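Local coordinates for protein ESSC (Geobacillus thermodenitrificans, PDB 5FWH) that forms the N-terminal forkhead-associated region of EssC, an FtsK/SpoIIIE-type ATPase of the bacterial type VII secretion apparatus that probably helps drive protein export, at residues A[6-15]-A[32-40]. Sequence-based numbering, arbitrary orientation.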
loop_
_atom_site.group_PDB
_atom_site.type_symbol
_atom_site.label_atom_id
_atom_site.label_comp_id
_atom_site.label_asym_id
_atom_site.label_seq_id
_atom_site.Cartn_x
_atom_site.Cartn_y
_atom_site.Cartn_z
ATOM N N VAL A 6 3.943 4.919 -4.908
ATOM C CA VAL A 6 4.953 4.955 -5.953
ATOM C C VAL A 6 5.833 3.650 -5.871
ATOM O O VAL A 6 6.570 3.415 -4.945
ATOM C CB VAL A 6 5.774 6.214 -5.793
ATOM C CG1 VAL A 6 6.885 6.303 -6.861
ATOM C CG2 VAL A 6 4.828 7.412 -5.821
ATOM N N LEU A 7 5.649 2.825 -6.869
ATOM C CA LEU A 7 6.275 1.563 -7.003
ATOM C C LEU A 7 7.294 1.619 -8.141
ATOM O O LEU A 7 6.990 2.072 -9.213
ATOM C CB LEU A 7 5.248 0.471 -7.321
ATOM C CG LEU A 7 4.182 0.302 -6.209
ATOM C CD1 LEU A 7 2.925 1.137 -6.528
ATOM C CD2 LEU A 7 3.790 -1.175 -6.075
ATOM N N TYR A 8 8.475 1.099 -7.831
ATOM C CA TYR A 8 9.601 1.018 -8.777
ATOM C C TYR A 8 10.637 0.040 -8.194
ATOM O O TYR A 8 10.698 -0.138 -6.940
ATOM C CB TYR A 8 10.211 2.402 -8.956
ATOM C CG TYR A 8 10.688 2.996 -7.661
ATOM C CD1 TYR A 8 9.791 3.578 -6.773
ATOM C CD2 TYR A 8 12.031 2.994 -7.317
ATOM C CE1 TYR A 8 10.203 4.130 -5.616
ATOM C CE2 TYR A 8 12.454 3.523 -6.121
ATOM C CZ TYR A 8 11.526 4.103 -5.286
ATOM O OH TYR A 8 11.913 4.638 -4.096
ATOM N N GLU A 9 11.438 -0.602 -9.076
ATOM C CA GLU A 9 12.371 -1.653 -8.677
ATOM C C GLU A 9 11.690 -2.567 -7.642
ATOM O O GLU A 9 10.656 -3.131 -7.961
ATOM C CB GLU A 9 13.706 -1.078 -8.193
ATOM C CG GLU A 9 14.347 -0.152 -9.238
ATOM C CD GLU A 9 15.876 0.012 -9.158
ATOM O OE1 GLU A 9 16.590 -0.914 -8.652
ATOM O OE2 GLU A 9 16.378 1.070 -9.625
ATOM N N THR A 10 12.242 -2.668 -6.430
ATOM C CA THR A 10 11.720 -3.512 -5.349
ATOM C C THR A 10 11.202 -2.657 -4.148
ATOM O O THR A 10 11.250 -3.075 -2.989
ATOM C CB THR A 10 12.867 -4.419 -4.876
ATOM O OG1 THR A 10 13.998 -3.593 -4.515
ATOM C CG2 THR A 10 13.242 -5.426 -5.994
ATOM N N TYR A 11 10.796 -1.422 -4.434
ATOM C CA TYR A 11 10.395 -0.458 -3.420
ATOM C C TYR A 11 8.975 -0.024 -3.686
ATOM O O TYR A 11 8.514 -0.100 -4.833
ATOM C CB TYR A 11 11.292 0.775 -3.455
ATOM C CG TYR A 11 12.724 0.336 -3.251
ATOM C CD1 TYR A 11 13.125 -0.182 -2.022
ATOM C CD2 TYR A 11 13.638 0.336 -4.323
ATOM C CE1 TYR A 11 14.432 -0.667 -1.839
ATOM C CE2 TYR A 11 14.921 -0.118 -4.149
ATOM C CZ TYR A 11 15.308 -0.616 -2.911
ATOM O OH TYR A 11 16.570 -1.055 -2.755
ATOM N N CYS A 12 8.317 0.421 -2.606
ATOM C CA CYS A 12 7.051 1.094 -2.705
ATOM C C CYS A 12 7.148 2.246 -1.705
ATOM O O CYS A 12 7.432 1.991 -0.522
ATOM C CB CYS A 12 5.937 0.135 -2.293
ATOM S SG CYS A 12 4.258 0.830 -2.321
ATOM N N GLN A 13 7.014 3.477 -2.181
ATOM C CA GLN A 13 6.882 4.662 -1.294
ATOM C C GLN A 13 5.427 5.057 -1.283
ATOM O O GLN A 13 4.761 4.980 -2.327
ATOM C CB GLN A 13 7.591 5.851 -1.859
ATOM C CG GLN A 13 9.081 5.714 -1.845
ATOM C CD GLN A 13 9.798 7.018 -2.142
ATOM O OE1 GLN A 13 9.473 8.094 -1.606
ATOM N NE2 GLN A 13 10.835 6.913 -2.954
ATOM N N LEU A 14 4.966 5.511 -0.124
ATOM C CA LEU A 14 3.602 5.987 0.114
ATOM C C LEU A 14 3.733 7.468 0.398
ATOM O O LEU A 14 4.631 7.875 1.113
ATOM C CB LEU A 14 3.010 5.188 1.283
ATOM C CG LEU A 14 1.514 5.168 1.480
ATOM C CD1 LEU A 14 0.883 4.337 0.392
ATOM C CD2 LEU A 14 1.104 4.625 2.830
ATOM N N PHE A 15 2.931 8.292 -0.247
ATOM C CA PHE A 15 2.973 9.736 -0.069
ATOM C C PHE A 15 1.573 10.293 0.088
ATOM O O PHE A 15 0.692 10.021 -0.741
ATOM C CB PHE A 15 3.592 10.347 -1.307
ATOM C CG PHE A 15 3.566 11.825 -1.315
ATOM C CD1 PHE A 15 4.589 12.531 -0.714
ATOM C CD2 PHE A 15 2.506 12.526 -1.881
ATOM C CE1 PHE A 15 4.570 13.909 -0.690
ATOM C CE2 PHE A 15 2.491 13.905 -1.884
ATOM C CZ PHE A 15 3.518 14.597 -1.287
ATOM N N HIS A 32 12.077 17.502 -4.508
ATOM C CA HIS A 32 10.798 16.991 -4.990
ATOM C C HIS A 32 9.970 16.370 -3.901
ATOM O O HIS A 32 10.478 15.967 -2.880
ATOM C CB HIS A 32 11.011 15.962 -6.086
ATOM C CG HIS A 32 11.500 16.551 -7.354
ATOM N ND1 HIS A 32 12.491 15.963 -8.101
ATOM C CD2 HIS A 32 11.153 17.688 -8.008
ATOM C CE1 HIS A 32 12.699 16.684 -9.190
ATOM N NE2 HIS A 32 11.916 17.748 -9.146
ATOM N N HIS A 33 8.677 16.271 -4.164
ATOM C CA HIS A 33 7.799 15.686 -3.205
ATOM C C HIS A 33 8.123 14.221 -2.979
ATOM O O HIS A 33 8.207 13.766 -1.828
ATOM C CB HIS A 33 6.378 15.897 -3.651
ATOM C CG HIS A 33 6.016 17.335 -3.656
ATOM N ND1 HIS A 33 6.275 18.160 -4.730
ATOM C CD2 HIS A 33 5.517 18.127 -2.670
ATOM C CE1 HIS A 33 5.906 19.394 -4.422
ATOM N NE2 HIS A 33 5.455 19.401 -3.178
ATOM N N VAL A 34 8.324 13.466 -4.067
ATOM C CA VAL A 34 8.709 12.051 -3.921
ATOM C C VAL A 34 9.998 11.893 -4.732
ATOM O O VAL A 34 10.002 12.247 -5.924
ATOM C CB VAL A 34 7.576 11.108 -4.423
ATOM C CG1 VAL A 34 8.068 9.658 -4.478
ATOM C CG2 VAL A 34 6.344 11.183 -3.543
ATOM N N THR A 35 11.066 11.418 -4.071
ATOM C CA THR A 35 12.460 11.343 -4.591
ATOM C C THR A 35 12.788 9.902 -4.961
ATOM O O THR A 35 12.958 9.070 -4.078
ATOM C CB THR A 35 13.544 11.760 -3.521
ATOM O OG1 THR A 35 13.334 13.085 -3.006
ATOM C CG2 THR A 35 14.957 11.648 -4.083
ATOM N N VAL A 36 12.836 9.600 -6.265
ATOM C CA VAL A 36 13.411 8.370 -6.787
ATOM C C VAL A 36 14.767 8.695 -7.415
ATOM O O VAL A 36 14.846 9.151 -8.559
ATOM C CB VAL A 36 12.535 7.754 -7.877
ATOM C CG1 VAL A 36 13.159 6.433 -8.326
ATOM C CG2 VAL A 36 11.079 7.596 -7.375
ATOM N N SER A 37 15.836 8.440 -6.673
ATOM C CA SER A 37 17.173 8.868 -7.103
ATOM C C SER A 37 17.801 7.946 -8.125
ATOM O O SER A 37 18.691 8.371 -8.864
ATOM C CB SER A 37 18.109 9.009 -5.903
ATOM O OG SER A 37 17.859 7.943 -5.024
ATOM N N SER A 38 17.345 6.703 -8.166
ATOM C CA SER A 38 17.908 5.749 -9.091
ATOM C C SER A 38 17.454 5.950 -10.549
ATOM O O SER A 38 18.071 5.346 -11.426
ATOM C CB SER A 38 17.583 4.334 -8.627
ATOM O OG SER A 38 16.178 4.122 -8.602
ATOM N N PHE A 39 16.394 6.753 -10.803
ATOM C CA PHE A 39 15.908 7.075 -12.153
ATOM C C PHE A 39 16.459 8.429 -12.698
ATOM O O PHE A 39 16.715 9.364 -11.913
ATOM C CB PHE A 39 14.398 7.159 -12.130
ATOM C CG PHE A 39 13.683 5.834 -12.077
ATOM C CD1 PHE A 39 14.256 4.672 -11.511
ATOM C CD2 PHE A 39 12.399 5.750 -12.586
ATOM C CE1 PHE A 39 13.554 3.473 -11.470
ATOM C CE2 PHE A 39 11.698 4.546 -12.551
ATOM C CZ PHE A 39 12.271 3.408 -11.996
ATOM N N SER A 40 16.562 8.517 -14.031
ATOM C CA SER A 40 17.009 9.678 -14.848
ATOM C C SER A 40 15.984 10.823 -15.020
ATOM O O SER A 40 16.328 12.017 -15.015
ATOM C CB SER A 40 17.321 9.155 -16.289
ATOM O OG SER A 40 16.162 8.562 -16.987
#
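A chi1 of 58° sets Tyr8 CG between the backbone N and the carbonyl carbon and turns one ring face to Val36, while Gln13, its CG anti to the carbonyl carbon and the chain extended beyond, sends its amide toward Thr35. This is face-to-face packing within the N-terminal forkhead-associated beta sandwich: the hairpin of strands 3-8 and 11-16, closed by a type II' turn, covers strand 34-35, an outermost strand of the facing sheet, and the loop after it. Gln13 NE2 donates twice, almost in its amide plane and nearly straight both times: to Tyr8 OH at 2.8 Å, and to Thr35 O at 3.2 Å (162° at the hydrogen), which it meets from above the carbonyl plane. One amide nitrogen thus ties down the Tyr8 hydroxyl and bridges the two sheets. Val36 CG1 makes a CH-pi contact 4.0 Å from the Tyr8 ring centroid; Tyr11 CB lies on the opposite face. Tyr8 also turns its edge to the Phe39 face, planes at 76°. Farther along, Phe15 CD1 packs 3.6 Å from Val34 CG2, beside Ile24, and Val6 CG2 touches Val34 CG1. Ile86 packs on Val6, and Met84 on Val36 and Phe39. At the turn end, Ser38 OG donates to Glu9 OE2 at 3.2 Å, approaching from above the carboxylate plane.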